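Local structure of putative ABC transporter, periplasmic binding protein, amino acid (Neisseria gonorrhoeae, 2YJP) at residues A[107-112]-A[123-128]; A[118-123]-A[241-246]; A[59-64]-A[101-106]. The protein binds L-cysteine as a solute receptor and probably delivers it to an ABC transporter for uptake into the cell. The protein carries 1 engineered substitution. All blocks are in the same frame, centred on the assembly; numbering follows the deposited sequence.

Contact 1: residues A[107-112]-A[123-128]; sequences ANRVEY and ANFTQT. With CYS (cysteine), chain D.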
loop_
_atom_site.group_PDB
_atom_site.type_symbol
_atom_site.label_atom_id
_atom_site.label_comp_id
_atom_site.label_asym_id
_atom_site.label_seq_id
_atom_site.Cartn_x
_atom_site.Cartn_y
_atom_site.Cartn_z
ATOM N N ALA A 107 6.649 5.433 -6.092
ATOM C CA ALA A 107 6.684 6.289 -7.274
ATOM C C ALA A 107 6.693 5.548 -8.626
ATOM O O ALA A 107 6.504 6.177 -9.638
ATOM C CB ALA A 107 7.880 7.277 -7.213
ATOM N N ASN A 108 6.901 4.235 -8.639
ATOM C CA ASN A 108 7.075 3.511 -9.917
ATOM C C ASN A 108 5.847 2.720 -10.302
ATOM O O ASN A 108 5.811 2.114 -11.395
ATOM C CB ASN A 108 8.245 2.505 -9.839
ATOM C CG ASN A 108 9.600 3.184 -9.958
ATOM O OD1 ASN A 108 9.681 4.330 -10.357
ATOM N ND2 ASN A 108 10.649 2.491 -9.572
ATOM N N ARG A 109 4.858 2.705 -9.402
ATOM C CA ARG A 109 3.693 1.846 -9.592
ATOM C C ARG A 109 2.977 2.102 -10.914
ATOM O O ARG A 109 2.700 1.158 -11.613
ATOM C CB ARG A 109 2.716 1.926 -8.434
ATOM C CG ARG A 109 3.267 1.273 -7.157
ATOM C CD ARG A 109 2.305 1.505 -5.998
ATOM N NE ARG A 109 2.291 2.920 -5.646
ATOM C CZ ARG A 109 1.764 3.375 -4.526
ATOM N NH1 ARG A 109 1.214 2.512 -3.707
ATOM N NH2 ARG A 109 1.798 4.662 -4.242
ATOM N N VAL A 110 2.710 3.371 -11.234
ATOM C CA VAL A 110 2.057 3.749 -12.450
ATOM C C VAL A 110 2.925 3.358 -13.667
ATOM O O VAL A 110 2.442 2.651 -14.546
ATOM C CB VAL A 110 1.723 5.282 -12.473
ATOM C CG1 VAL A 110 1.339 5.749 -13.900
ATOM C CG2 VAL A 110 0.615 5.607 -11.467
ATOM N N GLU A 111 4.185 3.798 -13.695
ATOM C CA GLU A 111 5.100 3.455 -14.777
ATOM C C GLU A 111 5.247 1.933 -15.077
ATOM O O GLU A 111 5.375 1.531 -16.206
ATOM C CB GLU A 111 6.490 4.093 -14.516
ATOM C CG GLU A 111 7.549 3.728 -15.579
ATOM C CD GLU A 111 7.123 4.105 -17.019
ATOM O OE1 GLU A 111 6.603 5.208 -17.265
ATOM O OE2 GLU A 111 7.301 3.311 -17.954
ATOM N N TYR A 112 5.211 1.108 -14.046
ATOM C CA TYR A 112 5.525 -0.311 -14.191
ATOM C C TYR A 112 4.354 -1.016 -14.812
ATOM O O TYR A 112 4.520 -1.929 -15.615
ATOM C CB TYR A 112 5.811 -0.937 -12.816
ATOM C CG TYR A 112 7.266 -0.872 -12.335
ATOM C CD1 TYR A 112 8.110 0.098 -12.677
ATOM C CD2 TYR A 112 7.767 -1.800 -11.544
ATOM C CE1 TYR A 112 9.427 0.120 -12.213
ATOM C CE2 TYR A 112 9.053 -1.752 -11.060
ATOM C CZ TYR A 112 9.883 -0.815 -11.390
ATOM O OH TYR A 112 11.171 -0.855 -10.881
ATOM N N ALA A 123 0.706 -3.206 -5.062
ATOM C CA ALA A 123 1.560 -2.523 -4.110
ATOM C C ALA A 123 0.714 -1.521 -3.316
ATOM O O ALA A 123 0.762 -0.312 -3.554
ATOM C CB ALA A 123 2.747 -1.830 -4.796
ATOM N N ASN A 124 -0.057 -2.067 -2.365
ATOM C CA ASN A 124 -0.948 -1.314 -1.462
ATOM C C ASN A 124 -1.372 0.081 -1.972
ATOM O O ASN A 124 -1.100 1.110 -1.321
ATOM C CB ASN A 124 -0.300 -1.251 -0.046
ATOM C CG ASN A 124 -1.330 -1.231 1.065
ATOM O OD1 ASN A 124 -1.332 -0.332 1.927
ATOM N ND2 ASN A 124 -2.227 -2.241 1.063
ATOM N N PHE A 125 -2.161 0.087 -3.044
ATOM C CA PHE A 125 -2.285 1.210 -3.948
ATOM C C PHE A 125 -3.588 1.993 -3.788
ATOM O O PHE A 125 -4.700 1.492 -4.109
ATOM C CB PHE A 125 -2.161 0.681 -5.391
ATOM C CG PHE A 125 -1.758 1.706 -6.409
ATOM C CD1 PHE A 125 -1.115 2.880 -6.056
ATOM C CD2 PHE A 125 -2.005 1.458 -7.767
ATOM C CE1 PHE A 125 -0.739 3.800 -7.055
ATOM C CE2 PHE A 125 -1.640 2.346 -8.748
ATOM C CZ PHE A 125 -0.998 3.500 -8.406
ATOM N N THR A 126 -3.481 3.213 -3.269
ATOM C CA THR A 126 -4.675 3.969 -2.985
ATOM C C THR A 126 -5.222 4.494 -4.311
ATOM O O THR A 126 -4.492 5.066 -5.120
ATOM C CB THR A 126 -4.385 5.152 -2.058
ATOM O OG1 THR A 126 -3.849 4.675 -0.802
ATOM C CG2 THR A 126 -5.691 5.985 -1.808
ATOM N N GLN A 127 -6.509 4.286 -4.512
ATOM C CA GLN A 127 -7.237 4.842 -5.643
ATOM C C GLN A 127 -7.514 6.317 -5.434
ATOM O O GLN A 127 -8.020 6.711 -4.374
ATOM C CB GLN A 127 -8.550 4.090 -5.785
ATOM C CG GLN A 127 -9.476 4.716 -6.814
ATOM C CD GLN A 127 -10.707 3.871 -7.126
ATOM O OE1 GLN A 127 -11.118 3.016 -6.339
ATOM N NE2 GLN A 127 -11.309 4.130 -8.296
ATOM N N THR A 128 -7.115 7.124 -6.416
ATOM C CA THR A 128 -7.429 8.554 -6.462
ATOM C C THR A 128 -7.905 8.917 -7.868
ATOM O O THR A 128 -7.572 8.234 -8.823
ATOM C CB THR A 128 -6.207 9.465 -6.075
ATOM O OG1 THR A 128 -5.243 9.524 -7.151
ATOM C CG2 THR A 128 -5.536 8.968 -4.780
HETATM N N CYS D . -1.434 3.442 -0.156
HETATM C CA CYS D . -0.686 4.713 -0.299
HETATM C C CYS D . -0.489 5.037 -1.781
HETATM O O CYS D . -1.005 4.275 -2.655
HETATM C CB CYS D . 0.682 4.643 0.365
HETATM S SG CYS D . 1.736 3.304 -0.219
HETATM O OXT CYS D . 0.154 6.045 -2.084
#

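Contact 2: residues A[118-123]-A[241-246]; sequences VDLILA and PAVQKG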
loop_
_atom_site.group_PDB
_atom_site.type_symbol
_atom_site.label_atom_id
_atom_site.label_comp_id
_atom_site.label_asym_id
_atom_site.label_seq_id
_atom_site.Cartn_x
_atom_site.Cartn_y
_atom_site.Cartn_z
ATOM N N VAL A 118 4.870 -4.941 -15.255
ATOM C CA VAL A 118 3.985 -5.848 -14.544
ATOM C C VAL A 118 2.588 -5.889 -15.149
ATOM O O VAL A 118 2.164 -4.975 -15.864
ATOM C CB VAL A 118 3.844 -5.475 -13.015
ATOM C CG1 VAL A 118 5.212 -5.336 -12.350
ATOM C CG2 VAL A 118 2.950 -4.204 -12.811
ATOM N N ASP A 119 1.867 -6.970 -14.837
ATOM C CA ASP A 119 0.516 -7.179 -15.352
ATOM C C ASP A 119 -0.536 -6.516 -14.451
ATOM O O ASP A 119 -1.620 -6.141 -14.896
ATOM C CB ASP A 119 0.236 -8.664 -15.448
ATOM C CG ASP A 119 1.215 -9.391 -16.367
ATOM O OD1 ASP A 119 1.452 -8.918 -17.493
ATOM O OD2 ASP A 119 1.729 -10.451 -15.965
ATOM N N LEU A 120 -0.165 -6.326 -13.190
ATOM C CA LEU A 120 -1.071 -5.977 -12.157
ATOM C C LEU A 120 -0.266 -5.340 -11.024
ATOM O O LEU A 120 0.862 -5.756 -10.740
ATOM C CB LEU A 120 -1.777 -7.240 -11.666
ATOM C CG LEU A 120 -2.698 -7.087 -10.475
ATOM C CD1 LEU A 120 -3.946 -6.448 -10.829
ATOM C CD2 LEU A 120 -3.167 -8.404 -10.047
ATOM N N ILE A 121 -0.851 -4.316 -10.403
ATOM C CA ILE A 121 -0.228 -3.682 -9.236
ATOM C C ILE A 121 -1.030 -4.071 -8.040
ATOM O O ILE A 121 -2.252 -3.838 -8.023
ATOM C CB ILE A 121 -0.205 -2.145 -9.315
ATOM C CG1 ILE A 121 0.776 -1.713 -10.400
ATOM C CG2 ILE A 121 0.063 -1.525 -7.903
ATOM C CD1 ILE A 121 2.273 -2.039 -10.062
ATOM N N LEU A 122 -0.345 -4.676 -7.059
ATOM C CA LEU A 122 -0.928 -4.904 -5.739
ATOM C C LEU A 122 0.052 -4.312 -4.720
ATOM O O LEU A 122 0.237 -4.875 -3.629
ATOM C CB LEU A 122 -1.155 -6.399 -5.522
ATOM C CG LEU A 122 -2.522 -6.884 -6.070
ATOM C CD1 LEU A 122 -2.703 -8.353 -6.042
ATOM C CD2 LEU A 122 -3.735 -6.201 -5.316
ATOM N N ALA A 123 0.706 -3.206 -5.062
ATOM C CA ALA A 123 1.560 -2.523 -4.110
ATOM C C ALA A 123 0.714 -1.521 -3.316
ATOM O O ALA A 123 0.762 -0.312 -3.554
ATOM C CB ALA A 123 2.747 -1.830 -4.796
ATOM N N PRO A 241 -6.519 -3.059 -6.536
ATOM C CA PRO A 241 -5.537 -3.486 -7.542
ATOM C C PRO A 241 -5.588 -2.547 -8.731
ATOM O O PRO A 241 -6.611 -1.883 -8.951
ATOM C CB PRO A 241 -6.045 -4.854 -7.992
ATOM C CG PRO A 241 -7.166 -5.265 -6.971
ATOM C CD PRO A 241 -7.702 -3.938 -6.492
ATOM N N ALA A 242 -4.516 -2.488 -9.523
ATOM C CA ALA A 242 -4.542 -1.645 -10.734
ATOM C C ALA A 242 -3.963 -2.380 -11.936
ATOM O O ALA A 242 -2.940 -3.066 -11.795
ATOM C CB ALA A 242 -3.822 -0.337 -10.515
ATOM N N VAL A 243 -4.625 -2.231 -13.096
ATOM C CA VAL A 243 -4.110 -2.784 -14.351
ATOM C C VAL A 243 -3.812 -1.621 -15.279
ATOM O O VAL A 243 -4.220 -0.496 -14.991
ATOM C CB VAL A 243 -5.097 -3.744 -15.026
ATOM C CG1 VAL A 243 -5.352 -4.945 -14.141
ATOM C CG2 VAL A 243 -6.422 -3.016 -15.398
ATOM N N GLN A 244 -3.111 -1.907 -16.374
ATOM C CA GLN A 244 -2.846 -0.930 -17.442
ATOM C C GLN A 244 -4.146 -0.319 -17.904
ATOM O O GLN A 244 -5.145 -1.034 -18.063
ATOM C CB GLN A 244 -2.169 -1.609 -18.627
ATOM C CG GLN A 244 -1.568 -0.692 -19.668
ATOM C CD GLN A 244 -0.824 -1.486 -20.767
ATOM O OE1 GLN A 244 -1.460 -2.059 -21.632
ATOM N NE2 GLN A 244 0.517 -1.530 -20.710
ATOM N N LYS A 245 -4.123 0.995 -18.153
ATOM C CA LYS A 245 -5.244 1.747 -18.653
ATOM C C LYS A 245 -5.759 1.134 -19.924
ATOM O O LYS A 245 -4.988 0.925 -20.847
ATOM C CB LYS A 245 -4.787 3.198 -18.949
ATOM C CG LYS A 245 -5.937 4.098 -19.397
ATOM C CD LYS A 245 -6.797 4.384 -18.172
ATOM C CE LYS A 245 -7.355 5.753 -18.170
ATOM N NZ LYS A 245 -8.788 5.989 -18.248
ATOM N N GLY A 246 -7.050 0.833 -19.977
ATOM C CA GLY A 246 -7.607 0.147 -21.135
ATOM C C GLY A 246 -7.617 -1.364 -21.099
ATOM O O GLY A 246 -8.215 -2.006 -21.983
HETATM O O HOH W 1 -2.386 -4.815 -17.060
#

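Contact 3: residues A[59-64]-A[101-106]; sequences IGVFGD and FVLTEA. With ZN (zinc ion), chain G.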
loop_
_atom_site.group_PDB
_atom_site.type_symbol
_atom_site.label_atom_id
_atom_site.label_comp_id
_atom_site.label_asym_id
_atom_site.label_seq_id
_atom_site.Cartn_x
_atom_site.Cartn_y
_atom_site.Cartn_z
ATOM N N ILE A 59 3.373 -9.503 -10.924
ATOM C CA ILE A 59 2.680 -8.621 -9.965
ATOM C C ILE A 59 3.573 -7.681 -9.145
ATOM O O ILE A 59 4.500 -8.140 -8.433
ATOM C CB ILE A 59 1.740 -9.387 -9.012
ATOM C CG1 ILE A 59 0.795 -10.260 -9.822
ATOM C CG2 ILE A 59 0.952 -8.401 -8.138
ATOM C CD1 ILE A 59 -0.178 -11.125 -9.037
ATOM N N GLY A 60 3.279 -6.373 -9.258
ATOM C CA GLY A 60 3.989 -5.314 -8.539
ATOM C C GLY A 60 3.526 -5.282 -7.092
ATOM O O GLY A 60 2.302 -5.215 -6.813
ATOM N N VAL A 61 4.491 -5.355 -6.168
ATOM C CA VAL A 61 4.234 -5.358 -4.718
ATOM C C VAL A 61 5.309 -4.596 -4.005
ATOM O O VAL A 61 6.388 -4.362 -4.570
ATOM C CB VAL A 61 4.141 -6.804 -4.067
ATOM C CG1 VAL A 61 3.000 -7.595 -4.685
ATOM C CG2 VAL A 61 5.462 -7.602 -4.190
ATOM N N PHE A 62 5.025 -4.214 -2.752
ATOM C CA PHE A 62 6.058 -3.648 -1.882
ATOM C C PHE A 62 7.033 -4.670 -1.321
ATOM O O PHE A 62 6.649 -5.806 -0.996
ATOM C CB PHE A 62 5.428 -2.864 -0.731
ATOM C CG PHE A 62 4.934 -1.530 -1.147
ATOM C CD1 PHE A 62 5.841 -0.555 -1.583
ATOM C CD2 PHE A 62 3.579 -1.231 -1.120
ATOM C CE1 PHE A 62 5.420 0.683 -1.988
ATOM C CE2 PHE A 62 3.125 0.045 -1.530
ATOM C CZ PHE A 62 4.057 0.990 -1.983
ATOM N N GLY A 63 8.318 -4.269 -1.220
ATOM C CA GLY A 63 9.278 -5.034 -0.500
ATOM C C GLY A 63 9.475 -4.615 0.945
ATOM O O GLY A 63 10.173 -5.328 1.714
ATOM N N ASP A 64 8.942 -3.461 1.346
ATOM C CA ASP A 64 9.320 -2.901 2.652
ATOM C C ASP A 64 8.149 -2.176 3.307
ATOM O O ASP A 64 8.305 -1.168 3.962
ATOM C CB ASP A 64 10.506 -1.948 2.511
ATOM C CG ASP A 64 10.199 -0.737 1.589
ATOM O OD1 ASP A 64 9.139 -0.719 0.899
ATOM O OD2 ASP A 64 11.051 0.199 1.557
ATOM N N PHE A 101 6.694 -11.992 -8.444
ATOM C CA PHE A 101 6.593 -10.713 -7.687
ATOM C C PHE A 101 7.705 -9.709 -8.014
ATOM O O PHE A 101 8.868 -10.046 -7.935
ATOM C CB PHE A 101 6.687 -10.954 -6.194
ATOM C CG PHE A 101 5.491 -11.602 -5.624
ATOM C CD1 PHE A 101 4.273 -10.936 -5.579
ATOM C CD2 PHE A 101 5.572 -12.870 -5.153
ATOM C CE1 PHE A 101 3.174 -11.540 -5.066
ATOM C CE2 PHE A 101 4.445 -13.504 -4.622
ATOM C CZ PHE A 101 3.255 -12.819 -4.595
ATOM N N VAL A 102 7.337 -8.477 -8.327
ATOM C CA VAL A 102 8.276 -7.494 -8.771
ATOM C C VAL A 102 8.206 -6.390 -7.711
ATOM O O VAL A 102 7.139 -5.814 -7.454
ATOM C CB VAL A 102 7.877 -6.954 -10.190
ATOM C CG1 VAL A 102 8.736 -5.733 -10.584
ATOM C CG2 VAL A 102 7.957 -8.066 -11.248
ATOM N N LEU A 103 9.323 -6.120 -7.061
ATOM C CA LEU A 103 9.335 -5.133 -6.009
ATOM C C LEU A 103 9.241 -3.758 -6.626
ATOM O O LEU A 103 10.011 -3.399 -7.545
ATOM C CB LEU A 103 10.586 -5.262 -5.118
ATOM C CG LEU A 103 10.762 -6.591 -4.379
ATOM C CD1 LEU A 103 11.992 -6.534 -3.390
ATOM C CD2 LEU A 103 9.516 -7.094 -3.680
ATOM N N THR A 104 8.292 -2.982 -6.137
ATOM C CA THR A 104 8.009 -1.710 -6.755
ATOM C C THR A 104 8.086 -0.582 -5.737
ATOM O O THR A 104 7.351 -0.654 -4.770
ATOM C CB THR A 104 6.549 -1.740 -7.324
ATOM O OG1 THR A 104 6.378 -2.901 -8.138
ATOM C CG2 THR A 104 6.278 -0.548 -8.220
ATOM N N GLU A 105 8.924 0.442 -5.934
ATOM C CA GLU A 105 8.767 1.745 -5.188
ATOM C C GLU A 105 7.383 2.398 -5.378
ATOM O O GLU A 105 6.735 2.227 -6.443
ATOM C CB GLU A 105 9.791 2.773 -5.638
ATOM C CG GLU A 105 11.242 2.247 -5.564
ATOM C CD GLU A 105 12.310 3.267 -5.954
ATOM O OE1 GLU A 105 11.989 4.279 -6.605
ATOM O OE2 GLU A 105 13.498 3.064 -5.595
ATOM N N ALA A 106 6.947 3.190 -4.393
ATOM C CA ALA A 106 5.646 3.891 -4.513
ATOM C C ALA A 106 5.589 4.671 -5.798
ATOM O O ALA A 106 4.596 4.554 -6.512
ATOM C CB ALA A 106 5.363 4.822 -3.325
HETATM ZN ZN ZN G . 14.403 4.798 -6.290
HETATM O O HOH W 2 9.289 -1.621 -2.093
#

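Contact 1: residues A[107-112]-A[123-128]
Arg-109 lies over the ring of Phe-125 on one wall of the L-cysteine pocket, in the solute-binding protein fold of family 3. The two side chains slide past each other in opposite directions. CD of Arg-109 makes a CH-pi contact over the ring face, 4.1 Å from the centroid of Phe-125, while Phe-125 CD1 sits over the centre of the guanidinium, the two planes 37° apart. The same CD meets CB of Ala-123 at 3.6 Å. A bend at chi3 turns the guanidinium so that NH1 and NH2 reach the ligand. Phe-125 has CG anti to its own N (chi1 -158°), which swings the ring back beneath the arginine, and Val-110 CG2 closes on the ring edge at CZ.

Both ends of the guanidinium are engaged. NE bonds to Ala-106 O; NH1 donates to Ala-123 O, 2.9 Å away, in the guanidinium plane. NH2 holds OXT of the cysteine, whereas the bond from NH1 to the ligand O is weak. The loop itself grips the rest of the ligand: the amino group gives one bond to Asn-124 O and another to Thr-126 OG1. Arg-131 also bonds to the ligand, probably at its carboxylate. That carboxylate is further held by the backbone: Thr-126 N donates to the ligand O over 2.8 Å, at 177°.

Contact 2: residues A[118-123]-A[241-246]
A single antiparallel bridge, with Ile-121 and Ala-242 as its hydrogen-bonded pair, ties the short strand 120-121 to the long strand 237-244, 118 residues further on at the closest ends of the two segments. It illustrates how a periplasmic binding protein can extend a parallel sheet with a chain returning from far along the sequence. Ile-121 N donates to Ala-242 O over 2.8 Å, and Ala-242 N returns a bond of 3.0 Å to Ile-121 O. Each acceptor also receives a CA-H contact, Ala-242 O from Leu-120 and Ile-121 O from Pro-241.

The side chains sort themselves about this bridge. Leu-120, Leu-122, Pro-241 and Val-243 form one apolar group. With its CG anti to the backbone N (chi1 175°), Leu-120 brings CD1 between Pro-241 CB and Val-243 CG1, at 3.9 Å from each. Leu-122 meets the same proline, CD2 standing 3.8 Å from Pro-241 CB; both leucines run alongside the pyrrolidine ring and point the same way as it does. Ile-121 and Ala-242 meet more loosely through their CB atoms. Beyond the bridge the backbones part, and a water spans the gap, donating to Asp-119 O and accepting from Gln-244 N. The carboxylate of Asp-119 turns elsewhere, its OD2 taking the backbone N of Arg-58.

Helix 248-264 packs on Leu-120, Pro-241 and Val-243, helix 80-93 covers Leu-120 and Leu-122, and strand 135-137 meets Ala-242, while strand 57-61 pairs with strand 120-121 on its other edge.

Contact 3: residues A[59-64]-A[101-106]
Val-102 O is gripped from opposite faces of its carbonyl plane: Val-61 N reaches it across the contact at 3.0 Å, and the hydroxyl of Thr-104, from its own segment, donates to it over 3.1 Å from well above the plane. The first torsion of Thr-104 (chi1 -51°) sets OG1 beside its backbone N and turns it back along the chain, where it also lies 3.4 Å from Gly-60 CA. Gly-60 has no side chain, and the hydroxyl packs directly on its CA.

Two further backbone bonds continue the ladder, Val-102 N to Ile-59 O at 2.9 Å and Thr-104 N to Val-61 O at 2.8 Å. They join strands 57-61 and 99-103 as parallel neighbours in the sheet of strand order 2-1-3, a beta-alpha-beta crossover through helix 80-93, which is preceded by the small antiparallel sheet of strands 64-65, 69-71 and 77-78. The axes of strands 59-61 and 101-103 are 40° apart, a marked twist.

On the face carrying Ile-59, Val-61, Phe-101 and Leu-103, both methyls of Val-61 lean on the phenylalanine, CG1 coming within 3.7 Å of Phe-101 CD1. Leu-103 sends CD2 over Gly-63, 3.8 Å from its CA. After the strands end, Phe-62 brings CD1 and CE1 of its ring up to the other backbone, Ala-106 N at the edge and Thr-104 O oblique; the ring also touches the bound cysteine. A water accepts from Gly-63 N and donates to Asp-64 OD1, with a weak bond to Thr-104 O. Glu-105 starts out away from segment 59-64, and its chain, extended beyond CG, binds a zinc ion through both carboxylate oxygens, OE2 at 2.1 Å; Asp-192 is a second ligand of the metal.

The three contacts share one neighbourhood: strand 120-121 is flanked by strand 57-61 of contact 3 and strand 237-244 of contact 2, and runs on into the pocket loop of contact 1. Leu-122 N lies 2.7 Å from Gly-60 O and Leu-120 O 2.9 Å from Gly-60 N, probable hydrogen bonds that join contacts 2 and 3. Contacts 1 and 2 share Ala-123, and Phe-125 CD2 packs 3.8 Å from Ala-242 CB. Contacts 1 and 3 meet beside the ligand, where Phe-62 CZ is 3.7 Å from Arg-109 NH1. Contact 2 stands further back, the side chain of Ile-121 about 8 Å from the bound cysteine, against about 4 Å for Phe-62.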